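Local coordinates for fatty acid synthase 1, isoform A (PDB 6FN6), which probably builds long-chain saturated fatty acids from acetyl-CoA and malonyl-CoA with NADPH, this fragment being its dehydratase, enoylreductase and ketoreductase modifying region, at residues Glu108-Glu113 with Arg198-Pro203; His54-Val59 with Ile104-Ser109; Lys303-Glu308 with Pro369-Cys374; His375-Ile380 with Ala396-Asn401. All blocks are in the same frame, centred on the assembly; numbering follows the deposited sequence.

Interaction 1 (Glu108-Glu113 with Arg198-Pro203)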
loop_
_atom_site.group_PDB
_atom_site.type_symbol
_atom_site.label_atom_id
_atom_site.label_comp_id
_atom_site.label_asym_id
_atom_site.label_seq_id
_atom_site.Cartn_x
_atom_site.Cartn_y
_atom_site.Cartn_z
ATOM N N GLU A 108 -20.794 15.956 8.333
ATOM C CA GLU A 108 -21.840 16.153 9.328
ATOM C C GLU A 108 -21.837 17.606 9.794
ATOM O O GLU A 108 -22.872 18.272 9.802
ATOM C CB GLU A 108 -21.631 15.203 10.513
ATOM C CG GLU A 108 -22.646 15.345 11.643
ATOM C CD GLU A 108 -24.011 14.796 11.276
ATOM O OE1 GLU A 108 -24.113 14.079 10.257
ATOM O OE2 GLU A 108 -24.983 15.079 12.008
ATOM N N SER A 109 -20.658 18.085 10.180
ATOM C CA SER A 109 -20.485 19.458 10.645
ATOM C C SER A 109 -19.243 20.087 10.021
ATOM O O SER A 109 -18.117 19.726 10.367
ATOM C CB SER A 109 -20.380 19.497 12.170
ATOM O OG SER A 109 -20.073 20.804 12.624
ATOM N N ILE A 110 -19.449 21.027 9.104
ATOM C CA ILE A 110 -18.341 21.639 8.377
ATOM C C ILE A 110 -17.413 22.370 9.343
ATOM O O ILE A 110 -16.207 22.452 9.114
ATOM C CB ILE A 110 -18.856 22.590 7.274
ATOM C CG1 ILE A 110 -17.695 23.147 6.441
ATOM C CG2 ILE A 110 -19.662 23.736 7.883
ATOM C CD1 ILE A 110 -16.909 22.096 5.679
ATOM N N ASP A 111 -17.975 22.900 10.425
ATOM C CA ASP A 111 -17.186 23.618 11.420
ATOM C C ASP A 111 -16.224 22.677 12.142
ATOM O O ASP A 111 -15.114 23.065 12.504
ATOM C CB ASP A 111 -18.098 24.312 12.436
ATOM C CG ASP A 111 -18.860 25.480 11.835
ATOM O OD1 ASP A 111 -18.305 26.165 10.949
ATOM O OD2 ASP A 111 -20.012 25.716 12.254
ATOM N N ASN A 112 -16.660 21.439 12.352
ATOM C CA ASN A 112 -15.859 20.459 13.076
ATOM C C ASN A 112 -14.711 19.915 12.228
ATOM O O ASN A 112 -13.745 19.369 12.759
ATOM C CB ASN A 112 -16.745 19.300 13.540
ATOM C CG ASN A 112 -17.349 19.536 14.910
ATOM O OD1 ASN A 112 -18.247 20.361 15.069
ATOM N ND2 ASN A 112 -16.867 18.799 15.905
ATOM N N GLU A 113 -14.817 20.062 10.911
ATOM C CA GLU A 113 -13.799 19.542 10.004
ATOM C C GLU A 113 -12.611 20.492 9.837
ATOM O O GLU A 113 -11.572 20.102 9.301
ATOM C CB GLU A 113 -14.419 19.252 8.634
ATOM C CG GLU A 113 -15.491 18.171 8.648
ATOM C CD GLU A 113 -14.931 16.785 8.898
ATOM O OE1 GLU A 113 -14.042 16.356 8.135
ATOM O OE2 GLU A 113 -15.381 16.122 9.857
ATOM N N ARG A 198 -5.934 17.057 1.973
ATOM C CA ARG A 198 -7.266 17.457 2.407
ATOM C C ARG A 198 -7.585 18.893 2.003
ATOM O O ARG A 198 -6.751 19.789 2.125
ATOM C CB ARG A 198 -7.389 17.298 3.924
ATOM C CG ARG A 198 -8.814 17.290 4.446
ATOM C CD ARG A 198 -8.834 17.224 5.966
ATOM N NE ARG A 198 -10.073 16.642 6.481
ATOM C CZ ARG A 198 -10.273 15.339 6.665
ATOM N NH1 ARG A 198 -9.317 14.463 6.374
ATOM N NH2 ARG A 198 -11.436 14.907 7.139
ATOM N N ALA A 199 -8.806 19.096 1.521
ATOM C CA ALA A 199 -9.282 20.420 1.150
ATOM C C ALA A 199 -10.674 20.650 1.721
ATOM O O ALA A 199 -11.654 20.099 1.222
ATOM C CB ALA A 199 -9.289 20.581 -0.361
ATOM N N VAL A 200 -10.755 21.465 2.767
ATOM C CA VAL A 200 -12.030 21.771 3.404
ATOM C C VAL A 200 -12.594 23.065 2.832
ATOM O O VAL A 200 -11.939 24.107 2.868
ATOM C CB VAL A 200 -11.881 21.871 4.931
ATOM C CG1 VAL A 200 -13.242 22.042 5.588
ATOM C CG2 VAL A 200 -11.171 20.647 5.479
ATOM N N ILE A 201 -13.809 22.990 2.297
ATOM C CA ILE A 201 -14.465 24.151 1.713
ATOM C C ILE A 201 -15.734 24.464 2.501
ATOM O O ILE A 201 -16.623 23.620 2.635
ATOM C CB ILE A 201 -14.773 23.927 0.223
ATOM C CG1 ILE A 201 -13.496 23.518 -0.521
ATOM C CG2 ILE A 201 -15.366 25.193 -0.391
ATOM C CD1 ILE A 201 -13.721 23.106 -1.958
ATOM N N ASN A 202 -15.806 25.690 3.013
ATOM C CA ASN A 202 -16.922 26.139 3.838
ATOM C C ASN A 202 -17.545 27.397 3.232
ATOM O O ASN A 202 -17.170 28.512 3.596
ATOM C CB ASN A 202 -16.444 26.419 5.264
ATOM C CG ASN A 202 -17.584 26.648 6.230
ATOM O OD1 ASN A 202 -18.701 26.980 5.832
ATOM N ND2 ASN A 202 -17.304 26.482 7.517
ATOM N N PRO A 203 -18.504 27.225 2.307
ATOM C CA PRO A 203 -19.068 28.378 1.593
ATOM C C PRO A 203 -19.789 29.373 2.499
ATOM O O PRO A 203 -19.647 30.582 2.315
ATOM C CB PRO A 203 -20.064 27.738 0.615
ATOM C CG PRO A 203 -19.735 26.285 0.591
ATOM C CD PRO A 203 -19.151 25.964 1.916
#
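The loop that leaves the presumed N-terminal hotdog fold of the dehydratase folds back on strand 191-201, setting Ile110 and Glu113 against Arg198, Val200 and Asn202. Ile110 reaches across because its CG1 branch stands opposite the backbone N (chi1 -176°), which carries CD1 to the end of the strand. There CD1 lies 3.7 Å from Val200 CG1, the two side chains sliding past each other in opposite directions, and 3.4 Å from the Ile201 carbonyl O. Further back, Ile110 CG1 rests 3.5 Å from Asn202 CG. That amide is fixed from outside the pair: Asn202 sits at the N-cap of helix 203-210, its OD1 accepting from Lys205 N while ND2 bonds Glu114. Strand 191-201 lies in the predicted C-terminal hotdog, so the contact probably ties the two halves of a double-hotdog dehydratase. At the other end, Glu113 bends at chi2 and meets the extended Arg198 at about a right angle. A salt bridge runs from Arg198 NH2 to Glu113 OE1 at 3.1 Å, with a fairly straight N-H...O angle of 160°. The carboxylate oxygen lies in the guanidinium plane at its edge, although the two planar groups are turned 33° apart. Arg198 NH1 serves a second carboxylate, that of Glu61.

Interaction 2 (His54-Val59 with Ile104-Ser109)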
loop_
_atom_site.group_PDB
_atom_site.type_symbol
_atom_site.label_atom_id
_atom_site.label_comp_id
_atom_site.label_asym_id
_atom_site.label_seq_id
_atom_site.Cartn_x
_atom_site.Cartn_y
_atom_site.Cartn_z
ATOM N N HIS A 54 -22.596 26.577 -4.031
ATOM C CA HIS A 54 -22.210 27.660 -3.131
ATOM C C HIS A 54 -22.995 27.569 -1.824
ATOM O O HIS A 54 -22.738 28.321 -0.885
ATOM C CB HIS A 54 -22.419 29.030 -3.788
ATOM C CG HIS A 54 -23.825 29.288 -4.233
ATOM N ND1 HIS A 54 -24.305 28.882 -5.459
ATOM C CD2 HIS A 54 -24.849 29.929 -3.621
ATOM C CE1 HIS A 54 -25.567 29.253 -5.580
ATOM N NE2 HIS A 54 -25.922 29.890 -4.478
ATOM N N LYS A 55 -23.949 26.643 -1.774
ATOM C CA LYS A 55 -24.729 26.396 -0.566
ATOM C C LYS A 55 -24.332 25.062 0.062
ATOM O O LYS A 55 -24.885 24.660 1.087
ATOM C CB LYS A 55 -26.226 26.371 -0.895
ATOM C CG LYS A 55 -26.828 27.696 -1.337
ATOM C CD LYS A 55 -27.131 28.612 -0.170
ATOM C CE LYS A 55 -27.820 29.886 -0.644
ATOM N NZ LYS A 55 -29.155 29.611 -1.259
ATOM N N THR A 56 -23.360 24.388 -0.548
ATOM C CA THR A 56 -23.000 23.029 -0.157
ATOM C C THR A 56 -21.538 22.909 0.269
ATOM O O THR A 56 -20.643 22.942 -0.575
ATOM C CB THR A 56 -23.250 22.039 -1.314
ATOM O OG1 THR A 56 -24.566 22.237 -1.845
ATOM C CG2 THR A 56 -23.112 20.606 -0.834
ATOM N N PRO A 57 -21.287 22.764 1.581
ATOM C CA PRO A 57 -19.907 22.537 2.028
ATOM C C PRO A 57 -19.436 21.113 1.742
ATOM O O PRO A 57 -20.236 20.181 1.811
ATOM C CB PRO A 57 -19.980 22.804 3.532
ATOM C CG PRO A 57 -21.380 22.487 3.900
ATOM C CD PRO A 57 -22.219 22.874 2.716
ATOM N N VAL A 58 -18.160 20.946 1.408
ATOM C CA VAL A 58 -17.628 19.624 1.086
ATOM C C VAL A 58 -16.224 19.437 1.654
ATOM O O VAL A 58 -15.558 20.401 2.026
ATOM C CB VAL A 58 -17.624 19.381 -0.437
ATOM C CG1 VAL A 58 -19.045 19.439 -0.994
ATOM C CG2 VAL A 58 -16.717 20.390 -1.144
ATOM N N VAL A 59 -15.793 18.181 1.724
ATOM C CA VAL A 59 -14.438 17.844 2.139
ATOM C C VAL A 59 -13.818 16.911 1.109
ATOM O O VAL A 59 -14.269 15.779 0.935
ATOM C CB VAL A 59 -14.421 17.203 3.540
ATOM C CG1 VAL A 59 -13.014 16.735 3.904
ATOM C CG2 VAL A 59 -14.941 18.177 4.576
ATOM N N ILE A 104 -14.574 12.684 -2.086
ATOM C CA ILE A 104 -15.388 13.838 -1.718
ATOM C C ILE A 104 -16.608 13.398 -0.917
ATOM O O ILE A 104 -17.317 12.470 -1.304
ATOM C CB ILE A 104 -15.810 14.639 -2.967
ATOM C CG1 ILE A 104 -16.485 15.949 -2.549
ATOM C CG2 ILE A 104 -16.743 13.811 -3.855
ATOM C CD1 ILE A 104 -16.670 16.931 -3.685
ATOM N N THR A 105 -16.846 14.070 0.205
ATOM C CA THR A 105 -17.985 13.756 1.061
ATOM C C THR A 105 -18.570 15.019 1.685
ATOM O O THR A 105 -17.849 15.980 1.956
ATOM C CB THR A 105 -17.596 12.782 2.189
ATOM O OG1 THR A 105 -16.541 13.348 2.973
ATOM C CG2 THR A 105 -17.142 11.446 1.620
ATOM N N ILE A 106 -19.881 15.007 1.909
ATOM C CA ILE A 106 -20.555 16.099 2.601
ATOM C C ILE A 106 -20.509 15.819 4.101
ATOM O O ILE A 106 -21.126 14.861 4.569
ATOM C CB ILE A 106 -22.004 16.273 2.103
ATOM C CG1 ILE A 106 -22.004 16.726 0.643
ATOM C CG2 ILE A 106 -22.756 17.282 2.969
ATOM C CD1 ILE A 106 -23.363 16.696 -0.023
ATOM N N PRO A 107 -19.775 16.652 4.863
ATOM C CA PRO A 107 -19.566 16.368 6.288
ATOM C C PRO A 107 -20.795 16.591 7.166
ATOM O O PRO A 107 -21.716 17.316 6.787
ATOM C CB PRO A 107 -18.457 17.349 6.673
ATOM C CG PRO A 107 -18.658 18.503 5.761
ATOM C CD PRO A 107 -19.125 17.914 4.459
ATOM N N GLU A 108 -20.794 15.956 8.333
ATOM C CA GLU A 108 -21.840 16.153 9.328
ATOM C C GLU A 108 -21.837 17.606 9.794
ATOM O O GLU A 108 -22.872 18.272 9.802
ATOM C CB GLU A 108 -21.631 15.203 10.513
ATOM C CG GLU A 108 -22.646 15.345 11.643
ATOM C CD GLU A 108 -24.011 14.796 11.276
ATOM O OE1 GLU A 108 -24.113 14.079 10.257
ATOM O OE2 GLU A 108 -24.983 15.079 12.008
ATOM N N SER A 109 -20.658 18.085 10.180
ATOM C CA SER A 109 -20.485 19.458 10.645
ATOM C C SER A 109 -19.243 20.087 10.021
ATOM O O SER A 109 -18.117 19.726 10.367
ATOM C CB SER A 109 -20.380 19.497 12.170
ATOM O OG SER A 109 -20.073 20.804 12.624
#
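Val59 and Thr105 form an antiparallel hydrogen-bonded pair at the point where strands 58-65 and 98-105 begin to part. Val59 N donates to Thr105 O at 3.0 Å, and Thr105 N returns a bond to Val59 O at 3.2 Å. Beyond this pair side chains carry much of the contact. With CG1 of Val59 opposite its backbone N (chi1 175°), the CG2 branch is left beside that N and meets Pro107 CG at 3.9 Å. Pro107 CD lies 3.7 Å from the Pro57 carbonyl O. Ile104 brings CD1 alongside Val58 CB at 4.2 Å. Ile106 instead places CG1 beside its own N (chi1 -66°) and sends CD1 out to Thr56 CG2, 4.0 Å distant, while its CG2 faces the Pro57 carbonyl. Thr56 offers its methyl to the isoleucine, its hydroxyl being bonded to the Glu52 carbonyl. Val58, Ile104 and Ile106 also lie against helix 34-48, the first on Trp42 and the isoleucines on Phe45. On its other edge strand 58-65 pairs with strand 191-201 through Val58 and Ile201, the helix packing over these strands as expected for the predicted N-terminal hotdog.

Interaction 3 (Lys303-Glu308 with Pro369-Cys374)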
loop_
_atom_site.group_PDB
_atom_site.type_symbol
_atom_site.label_atom_id
_atom_site.label_comp_id
_atom_site.label_asym_id
_atom_site.label_seq_id
_atom_site.Cartn_x
_atom_site.Cartn_y
_atom_site.Cartn_z
ATOM N N LYS A 303 15.249 49.146 -47.128
ATOM C CA LYS A 303 15.531 47.987 -47.970
ATOM C C LYS A 303 16.859 48.160 -48.699
ATOM O O LYS A 303 17.165 49.238 -49.210
ATOM C CB LYS A 303 14.411 47.767 -48.992
ATOM C CG LYS A 303 13.287 46.847 -48.535
ATOM C CD LYS A 303 12.221 47.589 -47.749
ATOM C CE LYS A 303 11.068 46.668 -47.369
ATOM N NZ LYS A 303 9.975 47.389 -46.659
ATOM N N LEU A 304 17.646 47.088 -48.733
ATOM C CA LEU A 304 18.947 47.099 -49.394
ATOM C C LEU A 304 18.977 46.118 -50.567
ATOM O O LEU A 304 18.849 44.908 -50.378
ATOM C CB LEU A 304 20.051 46.757 -48.396
ATOM C CG LEU A 304 21.440 47.293 -48.744
ATOM C CD1 LEU A 304 21.487 48.800 -48.559
ATOM C CD2 LEU A 304 22.507 46.612 -47.902
ATOM N N LYS A 305 19.144 46.648 -51.775
ATOM C CA LYS A 305 19.115 45.837 -52.991
ATOM C C LYS A 305 20.524 45.483 -53.464
ATOM O O LYS A 305 21.406 46.338 -53.503
ATOM C CB LYS A 305 18.365 46.576 -54.101
ATOM C CG LYS A 305 18.026 45.714 -55.309
ATOM C CD LYS A 305 17.259 46.514 -56.353
ATOM C CE LYS A 305 16.694 45.624 -57.448
ATOM N NZ LYS A 305 16.178 46.423 -58.596
ATOM N N GLY A 306 20.729 44.218 -53.819
ATOM C CA GLY A 306 22.015 43.767 -54.323
ATOM C C GLY A 306 21.913 42.549 -55.223
ATOM O O GLY A 306 20.890 41.867 -55.243
ATOM N N VAL A 307 22.972 42.282 -55.982
ATOM C CA VAL A 307 23.009 41.122 -56.866
ATOM C C VAL A 307 24.391 40.478 -56.840
ATOM O O VAL A 307 25.371 41.111 -56.447
ATOM C CB VAL A 307 22.620 41.507 -58.310
ATOM C CG1 VAL A 307 21.210 42.074 -58.353
ATOM C CG2 VAL A 307 23.614 42.505 -58.890
ATOM N N GLU A 308 24.461 39.218 -57.260
ATOM C CA GLU A 308 25.734 38.515 -57.374
ATOM C C GLU A 308 25.896 37.903 -58.760
ATOM O O GLU A 308 25.108 37.052 -59.172
ATOM C CB GLU A 308 25.856 37.424 -56.307
ATOM C CG GLU A 308 26.933 36.383 -56.611
ATOM C CD GLU A 308 27.201 35.450 -55.445
ATOM O OE1 GLU A 308 26.284 35.236 -54.622
ATOM O OE2 GLU A 308 28.331 34.924 -55.349
ATOM N N PRO A 369 22.224 45.666 -68.825
ATOM C CA PRO A 369 22.162 45.775 -67.363
ATOM C C PRO A 369 21.418 44.629 -66.690
ATOM O O PRO A 369 20.349 44.232 -67.154
ATOM C CB PRO A 369 21.423 47.097 -67.146
ATOM C CG PRO A 369 20.567 47.245 -68.342
ATOM C CD PRO A 369 21.347 46.656 -69.479
ATOM N N VAL A 370 21.982 44.107 -65.606
ATOM C CA VAL A 370 21.388 42.970 -64.917
ATOM C C VAL A 370 20.134 43.411 -64.162
ATOM O O VAL A 370 19.140 42.685 -64.119
ATOM C CB VAL A 370 22.408 42.305 -63.966
ATOM C CG1 VAL A 370 23.594 41.773 -64.758
ATOM C CG2 VAL A 370 22.882 43.286 -62.895
ATOM N N GLU A 371 20.185 44.599 -63.567
ATOM C CA GLU A 371 19.051 45.139 -62.823
ATOM C C GLU A 371 19.230 46.639 -62.597
ATOM O O GLU A 371 20.334 47.158 -62.729
ATOM C CB GLU A 371 18.876 44.412 -61.491
ATOM C CG GLU A 371 17.560 44.732 -60.801
ATOM C CD GLU A 371 16.955 43.539 -60.092
ATOM O OE1 GLU A 371 17.686 42.564 -59.824
ATOM O OE2 GLU A 371 15.741 43.578 -59.803
ATOM N N GLN A 372 18.144 47.328 -62.258
ATOM C CA GLN A 372 18.181 48.778 -62.082
ATOM C C GLN A 372 18.201 49.196 -60.609
ATOM O O GLN A 372 17.551 48.584 -59.761
ATOM C CB GLN A 372 16.989 49.427 -62.797
ATOM C CG GLN A 372 15.625 48.867 -62.421
ATOM C CD GLN A 372 14.492 49.591 -63.127
ATOM O OE1 GLN A 372 14.640 50.033 -64.267
ATOM N NE2 GLN A 372 13.355 49.714 -62.453
ATOM N N ASN A 373 18.959 50.252 -60.327
ATOM C CA ASN A 373 19.040 50.852 -58.995
ATOM C C ASN A 373 19.335 49.859 -57.874
ATOM O O ASN A 373 18.517 49.664 -56.974
ATOM C CB ASN A 373 17.736 51.579 -58.676
ATOM C CG ASN A 373 17.454 52.713 -59.637
ATOM O OD1 ASN A 373 18.116 53.751 -59.601
ATOM N ND2 ASN A 373 16.464 52.523 -60.503
ATOM N N CYS A 374 20.509 49.241 -57.932
ATOM C CA CYS A 374 20.976 48.378 -56.854
ATOM C C CYS A 374 21.852 49.180 -55.896
ATOM O O CYS A 374 22.446 50.183 -56.286
ATOM C CB CYS A 374 21.756 47.189 -57.414
ATOM S SG CYS A 374 20.782 46.088 -58.454
#
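Lys305 stretches out from strand 303-309 across the loop that precedes strand 374-380, its chain fully extended from a CG set opposite the backbone N (chi1 -168°). Its ammonium end meets two acceptors. NZ donates to the carbonyl O of Gln372 at 2.8 Å, approaching in the carbonyl plane with a C=O...N angle of 158°. The second bond, from NZ to Glu371 OE2 at 3.1 Å, is weak in geometry but makes a salt bridge; the glutamate chain, bent at chi2, crosses the lysine at a slant and also binds Arg359 through OE2. The aliphatic shaft of the lysine runs past the loop, with CD 3.4 Å from Asn373 O and 4.1 Å from Cys374 SG. Replacing Lys305 by a methionine would probably leave the Gln372 carbonyl without this donor and Glu371 with less positive charge around it, so that the loop is less firmly tied to the strand. Deeper in, Val307 spreads its two methyls between partners: CG1 touches Cys374 SG at 4.0 Å, CG2 touches Val370 CG2 at 4.1 Å. Strand 303-309 lies centrally in a sheet whose order and single reversed strand match the class I methyltransferase fold, consistent with the pseudo-methyltransferase domain of animal fatty acid synthases.

Interaction 4 (His375-Ile380 with Ala396-Asn401)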
loop_
_atom_site.group_PDB
_atom_site.type_symbol
_atom_site.label_atom_id
_atom_site.label_comp_id
_atom_site.label_asym_id
_atom_site.label_seq_id
_atom_site.Cartn_x
_atom_site.Cartn_y
_atom_site.Cartn_z
ATOM N N HIS A 375 21.944 48.735 -54.647
ATOM C CA HIS A 375 22.852 49.361 -53.694
ATOM C C HIS A 375 24.270 48.834 -53.891
ATOM O O HIS A 375 25.244 49.531 -53.606
ATOM C CB HIS A 375 22.397 49.115 -52.253
ATOM C CG HIS A 375 21.258 49.984 -51.822
ATOM N ND1 HIS A 375 19.943 49.682 -52.099
ATOM C CD2 HIS A 375 21.238 51.146 -51.127
ATOM C CE1 HIS A 375 19.161 50.621 -51.595
ATOM N NE2 HIS A 375 19.923 51.522 -51.000
ATOM N N PHE A 376 24.386 47.600 -54.373
ATOM C CA PHE A 376 25.694 47.030 -54.663
ATOM C C PHE A 376 25.621 45.903 -55.685
ATOM O O PHE A 376 24.558 45.340 -55.938
ATOM C CB PHE A 376 26.357 46.523 -53.378
ATOM C CG PHE A 376 25.677 45.325 -52.766
ATOM C CD1 PHE A 376 25.954 44.045 -53.216
ATOM C CD2 PHE A 376 24.775 45.482 -51.727
ATOM C CE1 PHE A 376 25.333 42.945 -52.653
ATOM C CE2 PHE A 376 24.151 44.386 -51.157
ATOM C CZ PHE A 376 24.434 43.116 -51.619
ATOM N N VAL A 377 26.773 45.596 -56.271
ATOM C CA VAL A 377 26.917 44.469 -57.179
ATOM C C VAL A 377 28.180 43.719 -56.783
ATOM O O VAL A 377 29.258 44.309 -56.702
ATOM C CB VAL A 377 26.974 44.921 -58.652
ATOM C CG1 VAL A 377 27.224 43.731 -59.571
ATOM C CG2 VAL A 377 25.690 45.625 -59.041
ATOM N N PHE A 378 28.043 42.424 -56.525
ATOM C CA PHE A 378 29.195 41.594 -56.208
ATOM C C PHE A 378 29.650 40.821 -57.440
ATOM O O PHE A 378 28.829 40.340 -58.221
ATOM C CB PHE A 378 28.879 40.627 -55.068
ATOM C CG PHE A 378 30.022 39.716 -54.722
ATOM C CD1 PHE A 378 31.034 40.141 -53.879
ATOM C CD2 PHE A 378 30.089 38.435 -55.249
ATOM C CE1 PHE A 378 32.089 39.306 -53.563
ATOM C CE2 PHE A 378 31.141 37.595 -54.936
ATOM C CZ PHE A 378 32.142 38.031 -54.092
ATOM N N GLY A 379 30.963 40.715 -57.611
ATOM C CA GLY A 379 31.532 39.994 -58.735
ATOM C C GLY A 379 32.955 39.545 -58.466
ATOM O O GLY A 379 33.654 40.135 -57.642
ATOM N N ILE A 380 33.382 38.494 -59.157
ATOM C CA ILE A 380 34.739 37.986 -59.013
ATOM C C ILE A 380 35.446 38.081 -60.357
ATOM O O ILE A 380 34.915 37.651 -61.380
ATOM C CB ILE A 380 34.750 36.535 -58.481
ATOM C CG1 ILE A 380 33.968 36.449 -57.163
ATOM C CG2 ILE A 380 36.191 36.039 -58.310
ATOM C CD1 ILE A 380 33.967 35.081 -56.514
ATOM N N ALA A 396 26.003 50.407 -64.692
ATOM C CA ALA A 396 24.674 50.855 -65.094
ATOM C C ALA A 396 23.588 50.261 -64.203
ATOM O O ALA A 396 22.446 50.722 -64.216
ATOM C CB ALA A 396 24.417 50.497 -66.548
ATOM N N SER A 397 23.941 49.237 -63.432
ATOM C CA SER A 397 22.957 48.514 -62.632
ATOM C C SER A 397 22.774 49.105 -61.236
ATOM O O SER A 397 21.743 48.888 -60.600
ATOM C CB SER A 397 23.353 47.043 -62.515
ATOM O OG SER A 397 23.522 46.458 -63.794
ATOM N N ILE A 398 23.768 49.845 -60.758
ATOM C CA ILE A 398 23.697 50.436 -59.426
ATOM C C ILE A 398 23.136 51.848 -59.501
ATOM O O ILE A 398 23.234 52.515 -60.535
ATOM C CB ILE A 398 25.078 50.450 -58.743
ATOM C CG1 ILE A 398 26.105 51.178 -59.619
ATOM C CG2 ILE A 398 25.534 49.032 -58.439
ATOM C CD1 ILE A 398 27.363 51.588 -58.880
ATOM N N ARG A 399 22.553 52.307 -58.399
ATOM C CA ARG A 399 22.168 53.704 -58.288
ATOM C C ARG A 399 23.439 54.549 -58.222
ATOM O O ARG A 399 24.523 54.027 -57.966
ATOM C CB ARG A 399 21.264 53.939 -57.073
ATOM C CG ARG A 399 21.806 53.452 -55.746
ATOM C CD ARG A 399 20.736 53.563 -54.667
ATOM N NE ARG A 399 19.607 52.669 -54.923
ATOM C CZ ARG A 399 18.385 52.832 -54.422
ATOM N NH1 ARG A 399 17.428 51.962 -54.715
ATOM N NH2 ARG A 399 18.111 53.865 -53.636
ATOM N N GLU A 400 23.298 55.851 -58.452
ATOM C CA GLU A 400 24.447 56.743 -58.605
ATOM C C GLU A 400 25.459 56.608 -57.467
ATOM O O GLU A 400 26.666 56.592 -57.706
ATOM C CB GLU A 400 23.970 58.195 -58.698
ATOM C CG GLU A 400 25.014 59.170 -59.228
ATOM C CD GLU A 400 25.363 58.923 -60.684
ATOM O OE1 GLU A 400 24.713 58.064 -61.318
ATOM O OE2 GLU A 400 26.288 59.589 -61.197
ATOM N N ASN A 401 24.969 56.521 -56.235
ATOM C CA ASN A 401 25.844 56.392 -55.071
ATOM C C ASN A 401 26.048 54.932 -54.650
ATOM O O ASN A 401 26.478 54.656 -53.528
ATOM C CB ASN A 401 25.285 57.203 -53.899
ATOM C CG ASN A 401 23.838 56.871 -53.595
ATOM O OD1 ASN A 401 23.329 55.826 -53.998
ATOM N ND2 ASN A 401 23.166 57.765 -52.880
#
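Arg399 lays its guanidinium flat over the imidazole of His375, the two centres 4.1 Å apart and the planes only 19° from parallel. The overlap is offset: His375 CE1 sits above the middle of the guanidinium, 3.7 Å from Arg399 CZ, whereas Arg399 NE lies over the rim of the ring, 3.9 Å from His375 CE1. Arg399 gets there by placing CG between its backbone N and carbonyl carbon (chi1 54°) and folding again at chi3, which returns the head group toward the start of strand 374-380. Each flat group has a further polar partner. The ring nitrogen His375 ND1 takes the backbone N-H of Lys305, which is consistent with a neutral ring protonated on NE2, and Arg399 NH1 makes a weak bond to the carbonyl of Asn373. A serine in place of Arg399 would strip the covering group from one face of the imidazole and is likely to leave the His375 ring less firmly placed, with the Asn373 carbonyl losing its weak donor. Next to the stack the contact is mainly between aliphatic groups. Ile398 directs CG2 at Val377 CG2, 3.5 Å away, the two side chains meeting at a slant, and the same methyl lies 4.2 Å from the backbone C of Phe376. Ser397 flanks the valine while its hydroxyl bonds the Asn393 carbonyl. These contacts place the end of the helix-containing connection 381-401 against the strand it left, within the beta-alpha-beta crossover to the parallel neighbour 402-409, consistent with a methyltransferase-like domain.

In the fold
Along the chain, interactions 1 and 2 both close before interaction 3 opens, and interaction 4 follows. They form two separate clusters. Interactions 1 and 2 have centres about 6 Å apart in the dehydratase, share Glu108 and Ser109, and reach the neighbouring strands 58-65 and 191-201, so one loop is tied first to the predicted N-terminal hotdog, then to the C-terminal one. Interactions 3 and 4, again about 6 Å between centres, share the sheet of what is probably the methyltransferase-like domain through the adjacent strands 303-309 and 374-380. Centre-to-centre distances between clusters are about 77 to 81 Å, with no touch, so the two pairs lie in separate parts of the modifying region.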